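Local coordinates for capsule biosynthesis protein capD (Bacillus anthracis, PDB 3G9K), which cleaves the poly-gamma-D-glutamate capsule of the anthrax bacillus and joins the fragments through an amide bond to meso-diaminopimelic acid of the peptidoglycan, at residues A[122-127]-A[183-188]; A[146-151]-A[159-164]; A[200-205]-A[211-216]; A[255-260]-A[272-277]. All blocks are in the same frame, centred on the assembly; numbering follows the deposited sequence.

Contact 1. Residues A[122-127]-A[183-188]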
loop_
_atom_site.group_PDB
_atom_site.type_symbol
_atom_site.label_atom_id
_atom_site.label_comp_id
_atom_site.label_asym_id
_atom_site.label_seq_id
_atom_site.Cartn_x
_atom_site.Cartn_y
_atom_site.Cartn_z
ATOM N N GLU A 122 -0.018 -18.024 -16.446
ATOM C CA GLU A 122 1.224 -17.345 -16.818
ATOM C C GLU A 122 1.641 -16.276 -15.807
ATOM O O GLU A 122 2.818 -16.107 -15.496
ATOM C CB GLU A 122 1.083 -16.607 -18.157
ATOM C CG GLU A 122 0.799 -17.417 -19.360
ATOM C CD GLU A 122 0.662 -16.559 -20.632
ATOM O OE1 GLU A 122 1.029 -15.352 -20.629
ATOM O OE2 GLU A 122 0.196 -17.088 -21.642
ATOM N N LEU A 123 0.661 -15.521 -15.346
ATOM C CA LEU A 123 0.888 -14.440 -14.398
ATOM C C LEU A 123 1.353 -14.872 -12.994
ATOM O O LEU A 123 2.049 -14.107 -12.336
ATOM C CB LEU A 123 -0.376 -13.623 -14.318
ATOM C CG LEU A 123 -0.921 -13.076 -15.647
ATOM C CD1 LEU A 123 -2.214 -12.276 -15.397
ATOM C CD2 LEU A 123 0.093 -12.186 -16.428
ATOM N N LEU A 124 1.020 -16.113 -12.575
ATOM C CA LEU A 124 1.440 -16.644 -11.279
ATOM C C LEU A 124 2.822 -17.234 -11.333
ATOM O O LEU A 124 3.451 -17.415 -10.303
ATOM C CB LEU A 124 0.436 -17.704 -10.782
ATOM C CG LEU A 124 -0.728 -17.179 -9.931
ATOM C CD1 LEU A 124 -1.568 -16.221 -10.696
ATOM C CD2 LEU A 124 -1.601 -18.345 -9.401
ATOM N N GLN A 125 3.306 -17.541 -12.543
ATOM C CA GLN A 125 4.532 -18.296 -12.673
ATOM C C GLN A 125 5.768 -17.584 -12.120
ATOM O O GLN A 125 6.579 -18.213 -11.484
ATOM C CB GLN A 125 4.776 -18.781 -14.126
ATOM C CG GLN A 125 5.825 -19.878 -14.214
ATOM C CD GLN A 125 5.372 -21.172 -13.571
ATOM O OE1 GLN A 125 4.264 -21.643 -13.812
ATOM N NE2 GLN A 125 6.211 -21.738 -12.767
ATOM N N PRO A 126 5.947 -16.287 -12.387
ATOM C CA PRO A 126 7.155 -15.702 -11.769
ATOM C C PRO A 126 7.234 -15.833 -10.230
ATOM O O PRO A 126 8.283 -16.142 -9.684
ATOM C CB PRO A 126 7.083 -14.246 -12.210
ATOM C CG PRO A 126 6.332 -14.296 -13.493
ATOM C CD PRO A 126 5.245 -15.308 -13.215
ATOM N N ALA A 127 6.116 -15.582 -9.554
ATOM C CA ALA A 127 6.049 -15.755 -8.108
ATOM C C ALA A 127 6.383 -17.197 -7.714
ATOM O O ALA A 127 7.167 -17.407 -6.809
ATOM C CB ALA A 127 4.690 -15.394 -7.592
ATOM N N LYS A 183 1.059 -23.233 -6.792
ATOM C CA LYS A 183 0.798 -24.146 -7.907
ATOM C C LYS A 183 -0.641 -24.661 -7.884
ATOM O O LYS A 183 -1.265 -24.805 -8.937
ATOM C CB LYS A 183 1.824 -25.291 -7.894
ATOM C CG LYS A 183 3.182 -24.822 -8.389
ATOM C CD LYS A 183 4.296 -25.825 -8.079
ATOM C CE LYS A 183 5.433 -25.659 -9.025
ATOM N NZ LYS A 183 6.351 -26.852 -8.972
ATOM N N LYS A 184 -1.216 -24.868 -6.683
ATOM C CA LYS A 184 -2.621 -25.301 -6.571
ATOM C C LYS A 184 -3.570 -24.232 -7.062
ATOM O O LYS A 184 -4.537 -24.512 -7.750
ATOM C CB LYS A 184 -2.977 -25.665 -5.116
ATOM C CG LYS A 184 -4.202 -26.617 -4.994
ATOM C CD LYS A 184 -4.329 -27.122 -3.562
ATOM C CE LYS A 184 -5.298 -28.290 -3.403
ATOM N NZ LYS A 184 -6.710 -28.003 -3.637
ATOM N N ILE A 185 -3.296 -23.000 -6.675
ATOM C CA ILE A 185 -4.055 -21.851 -7.160
ATOM C C ILE A 185 -3.864 -21.720 -8.700
ATOM O O ILE A 185 -4.808 -21.399 -9.426
ATOM C CB ILE A 185 -3.582 -20.566 -6.447
ATOM C CG1 ILE A 185 -3.983 -20.563 -4.977
ATOM C CG2 ILE A 185 -4.089 -19.315 -7.153
ATOM C CD1 ILE A 185 -3.285 -19.500 -4.149
ATOM N N GLN A 186 -2.641 -21.941 -9.174
ATOM C CA GLN A 186 -2.333 -21.855 -10.617
ATOM C C GLN A 186 -3.201 -22.874 -11.391
ATOM O O GLN A 186 -3.742 -22.545 -12.445
ATOM C CB GLN A 186 -0.863 -22.077 -10.876
ATOM C CG GLN A 186 -0.450 -22.013 -12.364
ATOM C CD GLN A 186 1.003 -22.278 -12.494
ATOM O OE1 GLN A 186 1.472 -23.307 -12.039
ATOM N NE2 GLN A 186 1.742 -21.345 -13.085
ATOM N N LYS A 187 -3.320 -24.084 -10.857
ATOM C CA LYS A 187 -4.114 -25.161 -11.487
ATOM C C LYS A 187 -5.619 -25.005 -11.303
ATOM O O LYS A 187 -6.399 -25.166 -12.265
ATOM C CB LYS A 187 -3.700 -26.504 -10.937
ATOM C CG LYS A 187 -4.603 -27.622 -11.448
ATOM C CD LYS A 187 -4.020 -28.952 -11.127
ATOM C CE LYS A 187 -4.657 -30.065 -11.929
ATOM N NZ LYS A 187 -3.759 -31.234 -11.767
ATOM N N GLU A 188 -6.055 -24.697 -10.087
ATOM C CA GLU A 188 -7.503 -24.742 -9.767
ATOM C C GLU A 188 -8.224 -23.402 -9.719
ATOM O O GLU A 188 -9.453 -23.347 -9.592
ATOM C CB GLU A 188 -7.711 -25.480 -8.439
ATOM C CG GLU A 188 -6.984 -26.821 -8.349
ATOM C CD GLU A 188 -7.235 -27.523 -7.044
ATOM O OE1 GLU A 188 -8.081 -27.019 -6.264
ATOM O OE2 GLU A 188 -6.637 -28.607 -6.842
HETATM O O HOH W 1 4.012 -24.121 -11.936
#

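Contact 2. Residues A[146-151]-A[159-164]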
loop_
_atom_site.group_PDB
_atom_site.type_symbol
_atom_site.label_atom_id
_atom_site.label_comp_id
_atom_site.label_asym_id
_atom_site.label_seq_id
_atom_site.Cartn_x
_atom_site.Cartn_y
_atom_site.Cartn_z
ATOM N N ASP A 146 14.053 -10.384 12.612
ATOM C CA ASP A 146 14.694 -10.142 13.893
ATOM C C ASP A 146 13.738 -9.492 14.868
ATOM O O ASP A 146 13.505 -10.025 15.947
ATOM C CB ASP A 146 15.958 -9.275 13.708
ATOM C CG ASP A 146 16.630 -8.979 15.023
ATOM O OD1 ASP A 146 17.477 -9.773 15.423
ATOM O OD2 ASP A 146 16.233 -8.001 15.685
ATOM N N LEU A 147 13.138 -8.368 14.481
ATOM C CA LEU A 147 12.216 -7.647 15.321
ATOM C C LEU A 147 10.926 -8.397 15.622
ATOM O O LEU A 147 10.307 -8.143 16.678
ATOM C CB LEU A 147 11.842 -6.300 14.714
ATOM C CG LEU A 147 13.013 -5.321 14.562
ATOM C CD1 LEU A 147 12.539 -4.003 13.923
ATOM C CD2 LEU A 147 13.709 -5.108 15.912
ATOM N N ALA A 148 10.506 -9.279 14.706
ATOM C CA ALA A 148 9.266 -10.036 14.898
ATOM C C ALA A 148 9.468 -11.306 15.723
ATOM O O ALA A 148 8.496 -11.896 16.191
ATOM C CB ALA A 148 8.614 -10.389 13.522
ATOM N N LYS A 149 10.703 -11.762 15.869
ATOM C CA LYS A 149 10.960 -13.078 16.441
ATOM C C LYS A 149 10.227 -13.306 17.777
ATOM O O LYS A 149 9.689 -14.411 18.009
ATOM C CB LYS A 149 12.458 -13.283 16.556
ATOM C CG LYS A 149 12.948 -14.648 17.027
ATOM C CD LYS A 149 14.455 -14.645 17.109
ATOM C CE LYS A 149 14.977 -15.923 17.810
ATOM N NZ LYS A 149 14.210 -16.192 19.082
ATOM N N PRO A 150 10.247 -12.309 18.686
ATOM C CA PRO A 150 9.485 -12.478 19.950
ATOM C C PRO A 150 7.987 -12.757 19.816
ATOM O O PRO A 150 7.402 -13.518 20.625
ATOM C CB PRO A 150 9.698 -11.121 20.649
ATOM C CG PRO A 150 11.109 -10.724 20.208
ATOM C CD PRO A 150 11.038 -11.058 18.720
ATOM N N ARG A 151 7.354 -12.111 18.843
ATOM C CA ARG A 151 5.947 -12.293 18.593
ATOM C C ARG A 151 5.633 -13.579 17.776
ATOM O O ARG A 151 4.590 -14.189 18.005
ATOM C CB ARG A 151 5.398 -11.066 17.886
ATOM C CG ARG A 151 3.912 -10.969 17.840
ATOM C CD ARG A 151 3.474 -9.595 17.367
ATOM N NE ARG A 151 4.195 -9.192 16.156
ATOM C CZ ARG A 151 3.835 -9.535 14.914
ATOM N NH1 ARG A 151 2.744 -10.240 14.696
ATOM N NH2 ARG A 151 4.571 -9.132 13.885
ATOM N N ILE A 159 12.407 -22.305 8.232
ATOM C CA ILE A 159 13.046 -21.712 7.015
ATOM C C ILE A 159 13.425 -20.230 7.104
ATOM O O ILE A 159 14.342 -19.778 6.387
ATOM C CB ILE A 159 12.238 -21.905 5.718
ATOM C CG1 ILE A 159 10.958 -21.045 5.697
ATOM C CG2 ILE A 159 11.871 -23.322 5.505
ATOM C CD1 ILE A 159 10.158 -21.265 4.426
ATOM N N PHE A 160 12.708 -19.478 7.943
ATOM C CA PHE A 160 12.967 -18.060 8.165
ATOM C C PHE A 160 13.960 -17.795 9.281
ATOM O O PHE A 160 14.487 -16.686 9.380
ATOM C CB PHE A 160 11.667 -17.348 8.527
ATOM C CG PHE A 160 10.590 -17.532 7.509
ATOM C CD1 PHE A 160 10.671 -16.892 6.272
ATOM C CD2 PHE A 160 9.501 -18.345 7.773
ATOM C CE1 PHE A 160 9.669 -17.057 5.331
ATOM C CE2 PHE A 160 8.497 -18.517 6.837
ATOM C CZ PHE A 160 8.564 -17.835 5.620
ATOM N N TYR A 161 14.159 -18.798 10.144
ATOM C CA TYR A 161 15.077 -18.704 11.285
ATOM C C TYR A 161 15.998 -19.907 11.326
ATOM O O TYR A 161 15.947 -20.666 12.262
ATOM C CB TYR A 161 14.323 -18.606 12.598
ATOM C CG TYR A 161 13.463 -17.378 12.747
ATOM C CD1 TYR A 161 12.126 -17.399 12.340
ATOM C CD2 TYR A 161 13.976 -16.190 13.259
ATOM C CE1 TYR A 161 11.321 -16.294 12.479
ATOM C CE2 TYR A 161 13.163 -15.043 13.404
ATOM C CZ TYR A 161 11.837 -15.104 12.996
ATOM O OH TYR A 161 10.994 -14.004 13.122
ATOM N N PRO A 162 16.858 -20.059 10.317
ATOM C CA PRO A 162 17.830 -21.151 10.239
ATOM C C PRO A 162 18.798 -21.151 11.429
ATOM O O PRO A 162 19.396 -20.120 11.750
ATOM C CB PRO A 162 18.590 -20.834 8.948
ATOM C CG PRO A 162 17.683 -20.015 8.181
ATOM C CD PRO A 162 17.009 -19.154 9.170
ATOM N N ASN A 163 18.934 -22.302 12.075
ATOM C CA ASN A 163 19.715 -22.427 13.306
ATOM C C ASN A 163 19.272 -21.449 14.397
ATOM O O ASN A 163 20.078 -21.026 15.219
ATOM C CB ASN A 163 21.215 -22.279 13.004
ATOM C CG ASN A 163 21.777 -23.465 12.232
ATOM O OD1 ASN A 163 21.744 -24.605 12.708
ATOM N ND2 ASN A 163 22.307 -23.203 11.048
ATOM N N GLY A 164 17.990 -21.080 14.384
ATOM C CA GLY A 164 17.390 -20.271 15.436
ATOM C C GLY A 164 17.462 -18.771 15.278
ATOM O O GLY A 164 16.829 -18.044 16.049
#

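Contact 3. Residues A[200-205]-A[211-216]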
loop_
_atom_site.group_PDB
_atom_site.type_symbol
_atom_site.label_atom_id
_atom_site.label_comp_id
_atom_site.label_asym_id
_atom_site.label_seq_id
_atom_site.Cartn_x
_atom_site.Cartn_y
_atom_site.Cartn_z
ATOM N N ARG A 200 -8.940 -26.018 4.292
ATOM C CA ARG A 200 -8.887 -26.771 5.525
ATOM C C ARG A 200 -7.734 -26.286 6.430
ATOM O O ARG A 200 -7.942 -26.150 7.644
ATOM C CB ARG A 200 -8.815 -28.284 5.254
ATOM C CG ARG A 200 -10.146 -28.879 4.790
ATOM C CD ARG A 200 -10.136 -30.391 4.757
ATOM N NE ARG A 200 -9.206 -30.971 3.776
ATOM C CZ ARG A 200 -9.457 -31.128 2.470
ATOM N NH1 ARG A 200 -10.606 -30.710 1.929
ATOM N NH2 ARG A 200 -8.534 -31.692 1.693
ATOM N N ALA A 201 -6.541 -26.061 5.858
ATOM C CA ALA A 201 -5.389 -25.552 6.614
ATOM C C ALA A 201 -5.677 -24.195 7.264
ATOM O O ALA A 201 -5.324 -23.987 8.443
ATOM C CB ALA A 201 -4.151 -25.428 5.713
ATOM N N ILE A 202 -6.275 -23.289 6.500
ATOM C CA ILE A 202 -6.661 -21.964 7.014
ATOM C C ILE A 202 -7.683 -22.084 8.129
ATOM O O ILE A 202 -7.637 -21.347 9.148
ATOM C CB ILE A 202 -7.253 -21.069 5.914
ATOM C CG1 ILE A 202 -6.220 -20.789 4.808
ATOM C CG2 ILE A 202 -7.762 -19.714 6.494
ATOM C CD1 ILE A 202 -6.871 -20.213 3.514
ATOM N N SER A 203 -8.631 -22.997 7.946
ATOM C CA SER A 203 -9.699 -23.154 8.923
ATOM C C SER A 203 -9.129 -23.590 10.251
ATOM O O SER A 203 -9.532 -23.085 11.290
ATOM C CB SER A 203 -10.761 -24.146 8.438
ATOM O OG SER A 203 -11.799 -24.292 9.409
ATOM N N LYS A 204 -8.215 -24.548 10.221
ATOM C CA LYS A 204 -7.614 -25.088 11.418
ATOM C C LYS A 204 -6.726 -24.061 12.120
ATOM O O LYS A 204 -6.748 -23.965 13.339
ATOM C CB LYS A 204 -6.797 -26.330 11.081
ATOM C CG LYS A 204 -6.173 -26.942 12.290
ATOM C CD LYS A 204 -5.080 -27.930 11.949
ATOM C CE LYS A 204 -4.048 -27.999 13.109
ATOM N NZ LYS A 204 -3.373 -26.665 13.290
ATOM N N THR A 205 -6.000 -23.245 11.351
ATOM C CA THR A 205 -4.998 -22.370 11.920
ATOM C C THR A 205 -5.652 -21.089 12.417
ATOM O O THR A 205 -5.300 -20.611 13.503
ATOM C CB THR A 205 -3.897 -22.058 10.896
ATOM O OG1 THR A 205 -3.182 -23.285 10.591
ATOM C CG2 THR A 205 -2.930 -21.037 11.446
ATOM N N GLU A 211 -17.203 -22.482 5.575
ATOM C CA GLU A 211 -18.256 -21.654 5.033
ATOM C C GLU A 211 -17.831 -20.166 4.872
ATOM O O GLU A 211 -18.128 -19.540 3.862
ATOM C CB GLU A 211 -19.524 -21.722 5.931
ATOM C CG GLU A 211 -20.322 -23.070 5.890
ATOM C CD GLU A 211 -19.643 -24.259 6.557
ATOM O OE1 GLU A 211 -18.721 -24.062 7.370
ATOM O OE2 GLU A 211 -20.077 -25.431 6.303
ATOM N N ASP A 212 -17.198 -19.586 5.896
ATOM C CA ASP A 212 -16.766 -18.185 5.817
ATOM C C ASP A 212 -15.677 -18.045 4.754
ATOM O O ASP A 212 -15.613 -17.082 4.027
ATOM C CB ASP A 212 -16.173 -17.699 7.139
ATOM C CG ASP A 212 -17.207 -17.200 8.115
ATOM O OD1 ASP A 212 -18.319 -16.829 7.674
ATOM O OD2 ASP A 212 -16.879 -17.174 9.320
ATOM N N ILE A 213 -14.775 -19.006 4.692
ATOM C CA ILE A 213 -13.682 -18.968 3.717
ATOM C C ILE A 213 -14.227 -19.015 2.286
ATOM O O ILE A 213 -13.835 -18.201 1.440
ATOM C CB ILE A 213 -12.663 -20.087 3.991
ATOM C CG1 ILE A 213 -11.981 -19.829 5.350
ATOM C CG2 ILE A 213 -11.620 -20.172 2.855
ATOM C CD1 ILE A 213 -11.239 -21.016 5.929
ATOM N N LYS A 214 -15.151 -19.893 2.035
ATOM C CA LYS A 214 -15.709 -20.060 0.683
ATOM C C LYS A 214 -16.580 -18.903 0.285
ATOM O O LYS A 214 -16.709 -18.588 -0.917
ATOM C CB LYS A 214 -16.555 -21.363 0.626
ATOM C CG LYS A 214 -16.933 -21.796 -0.800
ATOM C CD LYS A 214 -17.682 -23.121 -0.864
ATOM C CE LYS A 214 -18.270 -23.282 -2.291
ATOM N NZ LYS A 214 -19.273 -24.392 -2.395
ATOM N N GLY A 215 -17.173 -18.239 1.285
ATOM C CA GLY A 215 -18.111 -17.194 1.039
ATOM C C GLY A 215 -17.502 -15.836 0.768
ATOM O O GLY A 215 -18.233 -14.858 0.618
ATOM N N TYR A 216 -16.184 -15.768 0.726
ATOM C CA TYR A 216 -15.511 -14.507 0.504
ATOM C C TYR A 216 -15.932 -13.913 -0.839
ATOM O O TYR A 216 -15.953 -14.613 -1.839
ATOM C CB TYR A 216 -13.984 -14.659 0.521
ATOM C CG TYR A 216 -13.354 -13.271 0.338
ATOM C CD1 TYR A 216 -13.043 -12.774 -0.920
ATOM C CD2 TYR A 216 -13.162 -12.427 1.448
ATOM C CE1 TYR A 216 -12.509 -11.494 -1.087
ATOM C CE2 TYR A 216 -12.628 -11.134 1.284
ATOM C CZ TYR A 216 -12.323 -10.675 0.026
ATOM O OH TYR A 216 -11.830 -9.404 -0.151
#

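Contact 4. Residues A[255-260]-A[272-277]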
loop_
_atom_site.group_PDB
_atom_site.type_symbol
_atom_site.label_atom_id
_atom_site.label_comp_id
_atom_site.label_asym_id
_atom_site.label_seq_id
_atom_site.Cartn_x
_atom_site.Cartn_y
_atom_site.Cartn_z
ATOM N N LYS A 255 -5.508 26.711 2.808
ATOM C CA LYS A 255 -4.842 27.391 3.899
ATOM C C LYS A 255 -3.428 27.813 3.505
ATOM O O LYS A 255 -2.726 28.438 4.290
ATOM C CB LYS A 255 -4.862 26.500 5.131
ATOM C CG LYS A 255 -6.293 26.089 5.496
ATOM C CD LYS A 255 -6.399 25.590 6.921
ATOM C CE LYS A 255 -7.691 24.814 7.153
ATOM N NZ LYS A 255 -8.258 25.137 8.492
ATOM N N GLU A 256 -3.021 27.506 2.276
ATOM C CA GLU A 256 -1.729 27.949 1.735
ATOM C C GLU A 256 -0.569 27.675 2.691
ATOM O O GLU A 256 0.303 28.528 2.895
ATOM C CB GLU A 256 -1.770 29.436 1.395
ATOM C CG GLU A 256 -2.764 29.779 0.310
ATOM C CD GLU A 256 -2.867 31.271 0.096
ATOM O OE1 GLU A 256 -3.035 32.011 1.100
ATOM O OE2 GLU A 256 -2.774 31.703 -1.074
ATOM N N VAL A 257 -0.563 26.477 3.272
ATOM C CA VAL A 257 0.471 26.101 4.226
ATOM C C VAL A 257 1.848 26.070 3.594
ATOM O O VAL A 257 2.851 26.190 4.293
ATOM C CB VAL A 257 0.199 24.737 4.860
ATOM C CG1 VAL A 257 -1.032 24.815 5.711
ATOM C CG2 VAL A 257 0.057 23.660 3.776
ATOM N N TYR A 258 1.895 25.907 2.273
ATOM C CA TYR A 258 3.166 25.888 1.558
ATOM C C TYR A 258 3.950 27.198 1.732
ATOM O O TYR A 258 5.178 27.187 1.719
ATOM C CB TYR A 258 2.967 25.620 0.072
ATOM C CG TYR A 258 4.288 25.477 -0.645
ATOM C CD1 TYR A 258 5.064 24.328 -0.483
ATOM C CD2 TYR A 258 4.793 26.511 -1.435
ATOM C CE1 TYR A 258 6.297 24.191 -1.133
ATOM C CE2 TYR A 258 6.028 26.389 -2.085
ATOM C CZ TYR A 258 6.774 25.230 -1.929
ATOM O OH TYR A 258 7.989 25.106 -2.577
ATOM N N LYS A 259 3.233 28.312 1.872
ATOM C CA LYS A 259 3.873 29.616 2.153
ATOM C C LYS A 259 4.733 29.582 3.433
ATOM O O LYS A 259 5.662 30.373 3.568
ATOM C CB LYS A 259 2.817 30.728 2.225
ATOM C CG LYS A 259 2.168 31.062 0.860
ATOM C CD LYS A 259 1.158 32.222 0.954
ATOM C CE LYS A 259 0.794 32.776 -0.427
ATOM N NZ LYS A 259 -0.331 33.780 -0.422
ATOM N N ASP A 260 4.435 28.664 4.357
ATOM C CA ASP A 260 5.250 28.453 5.572
ATOM C C ASP A 260 6.248 27.289 5.502
ATOM O O ASP A 260 6.806 26.905 6.532
ATOM C CB ASP A 260 4.333 28.204 6.773
ATOM C CG ASP A 260 3.247 29.250 6.908
ATOM O OD1 ASP A 260 3.584 30.436 7.101
ATOM O OD2 ASP A 260 2.055 28.884 6.821
ATOM N N GLU A 272 -0.645 19.821 11.637
ATOM C CA GLU A 272 -1.268 19.102 12.706
ATOM C C GLU A 272 -2.704 19.482 12.750
ATOM O O GLU A 272 -3.536 18.693 13.052
ATOM C CB GLU A 272 -0.650 19.460 14.040
ATOM C CG GLU A 272 -1.142 18.649 15.210
ATOM C CD GLU A 272 -2.460 19.123 15.812
ATOM O OE1 GLU A 272 -2.744 20.309 15.761
ATOM O OE2 GLU A 272 -3.198 18.287 16.326
ATOM N N GLU A 273 -2.969 20.731 12.473
ATOM C CA GLU A 273 -4.328 21.237 12.542
ATOM C C GLU A 273 -5.175 20.601 11.439
ATOM O O GLU A 273 -6.249 20.078 11.715
ATOM C CB GLU A 273 -4.332 22.773 12.451
ATOM C CG GLU A 273 -3.624 23.467 13.632
ATOM C CD GLU A 273 -3.242 24.926 13.336
ATOM O OE1 GLU A 273 -4.015 25.619 12.639
ATOM O OE2 GLU A 273 -2.174 25.384 13.807
ATOM N N ILE A 274 -4.655 20.616 10.207
ATOM C CA ILE A 274 -5.349 20.053 9.031
ATOM C C ILE A 274 -5.646 18.559 9.194
ATOM O O ILE A 274 -6.728 18.093 8.821
ATOM C CB ILE A 274 -4.533 20.293 7.726
ATOM C CG1 ILE A 274 -4.520 21.782 7.362
ATOM C CG2 ILE A 274 -5.112 19.486 6.553
ATOM C CD1 ILE A 274 -3.492 22.179 6.320
ATOM N N SER A 275 -4.695 17.812 9.763
ATOM C CA SER A 275 -4.871 16.380 9.950
ATOM C C SER A 275 -5.889 16.044 11.042
ATOM O O SER A 275 -6.671 15.131 10.876
ATOM C CB SER A 275 -3.539 15.674 10.220
ATOM O OG SER A 275 -2.882 16.213 11.337
ATOM N N ARG A 276 -5.889 16.758 12.164
ATOM C CA ARG A 276 -6.884 16.425 13.192
ATOM C C ARG A 276 -8.288 16.842 12.736
ATOM O O ARG A 276 -9.233 16.123 12.981
ATOM C CB ARG A 276 -6.510 16.947 14.583
ATOM C CG ARG A 276 -6.535 18.417 14.751
ATOM C CD ARG A 276 -6.929 18.851 16.182
ATOM N NE ARG A 276 -7.064 20.303 16.126
ATOM C CZ ARG A 276 -6.087 21.173 16.380
ATOM N NH1 ARG A 276 -4.907 20.772 16.826
ATOM N NH2 ARG A 276 -6.308 22.474 16.241
ATOM N N ILE A 277 -8.417 17.939 11.999
ATOM C CA ILE A 277 -9.716 18.271 11.403
ATOM C C ILE A 277 -10.225 17.100 10.564
ATOM O O ILE A 277 -11.308 16.587 10.787
ATOM C CB ILE A 277 -9.665 19.521 10.506
ATOM C CG1 ILE A 277 -9.459 20.783 11.353
ATOM C CG2 ILE A 277 -10.972 19.663 9.743
ATOM C CD1 ILE A 277 -9.161 22.047 10.536
#

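Contact 1. Residues A[122-127]-A[183-188]
Leu124 is the first residue of 122-127 to meet the other helix, its side chain crossing that of Ile185 at about a right angle. Its CD2 branch does the touching: it lies 3.5 Å from Ile185 CG2, tighter than ordinary van der Waals contact, and 4.1 Å from Gln186 CB. The same methyl sits 3.8 Å from Gln186 N, which places it against the backbone of the partner helix. Tyr53 of helix 44-58 packs on both Leu124 and Ile185, so the apolar end of the contact faces the interior. Next along the chain, Gln125 leaves its backbone with CG anti to N and bends at chi2, which swings the amide across to Gln186. Gln186 NE2 donates to Gln125 OE1 at 2.6 Å with an N-H...O angle of 162°. The acceptor lies almost within the Gln186 amide plane, whereas the donor stands 40° out of the Gln125 carbonyl plane. A water donates to Gln125 OE1 at 3.1 Å and to Gln186 OE1 at 2.7 Å, bridging the amides. Gly121 O takes a second bond from Gln186 NE2, which should restrict that amide's rotation. With segment axes 9.7 Å apart and directions opposed by 173°, this is antiparallel packing of two helices far apart in sequence, 120-133 and 176-188, within the gamma-glutamyltranspeptidase (Ntn-clan) region of the chain.

Contact 2. Residues A[146-151]-A[159-164]
Lys149 lays its aliphatic chain against the Tyr161 ring where helix 139-152 is packed by the loop that follows it, a helix-to-loop contact closed over a short sequence separation. The lysine leaves the helix with CG anti to the backbone N (chi1 -175°) and stays extended as far as CE. That straight course carries CB, CG and CD obliquely past the ring at its CE2 corner. Both CB and CG come within 3.7 Å of Tyr161 CE2, and CD follows at 3.9 Å from the same atom. The ring reaches inward until its hydroxyl lies beside the helix backbone, with Tyr161 OH 3.4 Å from Lys149 CA and 4.3 Å from Ala148 CB. That polar end is satisfied one turn back, by a hydrogen bond with Leu145 O, while Tyr153 meets the ring with planes at about 55°. Neighbouring Arg151 and Ala148 turn to another chain: Arg151 bonds to Phe23 O and Gly25 O there, and Ala148 packs on its Phe24. Within the loop, Gly164 N bonds back to Tyr161 O at 3.0 Å, folding the chain into a turn. Gly164 O lies 3.3 Å from Lys149 CE, a close approach to carbon, not a hydrogen bond to the ammonium.

Contact 3. Residues A[200-205]-A[211-216]
Ile213 pushes its CD1 methyl against the helix surface at Ile202 and Ser203, and this single atom makes every close contact between the segments. It sits 3.8 Å from Ile202 CG2; in that residue CG1 is anti to the carbonyl carbon (chi1 -63°), which leaves CG2 anti to the backbone N. The two isoleucine side chains run at a slant to each other, meeting methyl to methyl. From the same position CD1 also approaches Ser203 N at 3.8 Å and Ser203 CB at 4.0 Å, so it rests on the helix backbone as well as on a side chain. Ser203 presents carbon here; its OG is engaged by Ile208 O in the connection between the helices. Phe193 and Tyr194 of helix 191-194 extend the apolar cluster, touching Ile202 and Ile213 respectively, while Phe33 of another chain packs on Ile202. No hydrogen bond crosses between 200-205 and 211-216. The arrangement is that of two consecutive helices, 196-206 and 210-214, joined by a short connection and packed through two buried isoleucines, in an Ntn-clan chain.

Contact 4. Residues A[255-260]-A[272-277]
Ile274 and Lys255 have the most surface buried here, and they meet carbon to carbon, Lys255 CD lying 4.3 Å from Ile274 CG1. The tighter approach made by Ile274 is to Val257: its CD1 comes to 3.7 Å from Val257 CG1, the side chains crossing at a slant. Ile274 sends CG1 anti to the carbonyl carbon (chi1 -69°), which points the CD1 end toward Val257 of the loop. Leu251 and Ala252 of helix 242-254 also touch Ile274, so this isoleucine is shared between the preceding helix and the chain leaving it.

Lys255 stretches along the outer side of the contact toward the next turn of the helix. Its chain bends only at chi4, and NZ ends 3.8 Å from Ile277 CD1, tip to tip. Glu273 OE1 is 6.0 Å from Lys255 NZ, too far for a salt bridge, though the opposite charge may still weakly attract the ammonium group.

Val257 follows a change of chain direction at Glu256, which takes a positive phi of 49° where helix 242-254 ends. Two backbone bonds back into the last turn make that ending a Schellman motif, followed by the 3-10 segment 257-259. Another chain joins beyond it, with His95 stacked on Tyr258. Two consecutive helices, 242-254 and 264-284, are thus in contact, and the connection at the Schellman ending packs Val257 and the Lys255 chain onto the second.

The centres of contacts 1, 2 and 3 lie about 20 to 28 Å apart, while that of contact 4 is at least about 42 Å from each. Contact 2 falls within the chain between the two helices of contact 1. Contacts 1 and 3 are the nearest pair, their nearest atoms about 7 Å apart. Contact 4 lies across the chain's centre from both, and no two contacts touch. This chain is the N-terminal piece of a precursor that yields the two polypeptides of the enzyme; contacts 2, 3 and 4 each border another chain, also CapD, and contact 1 does not. No active-site residue or ligand is identified at any of the four, so they give no direct link to catalysis.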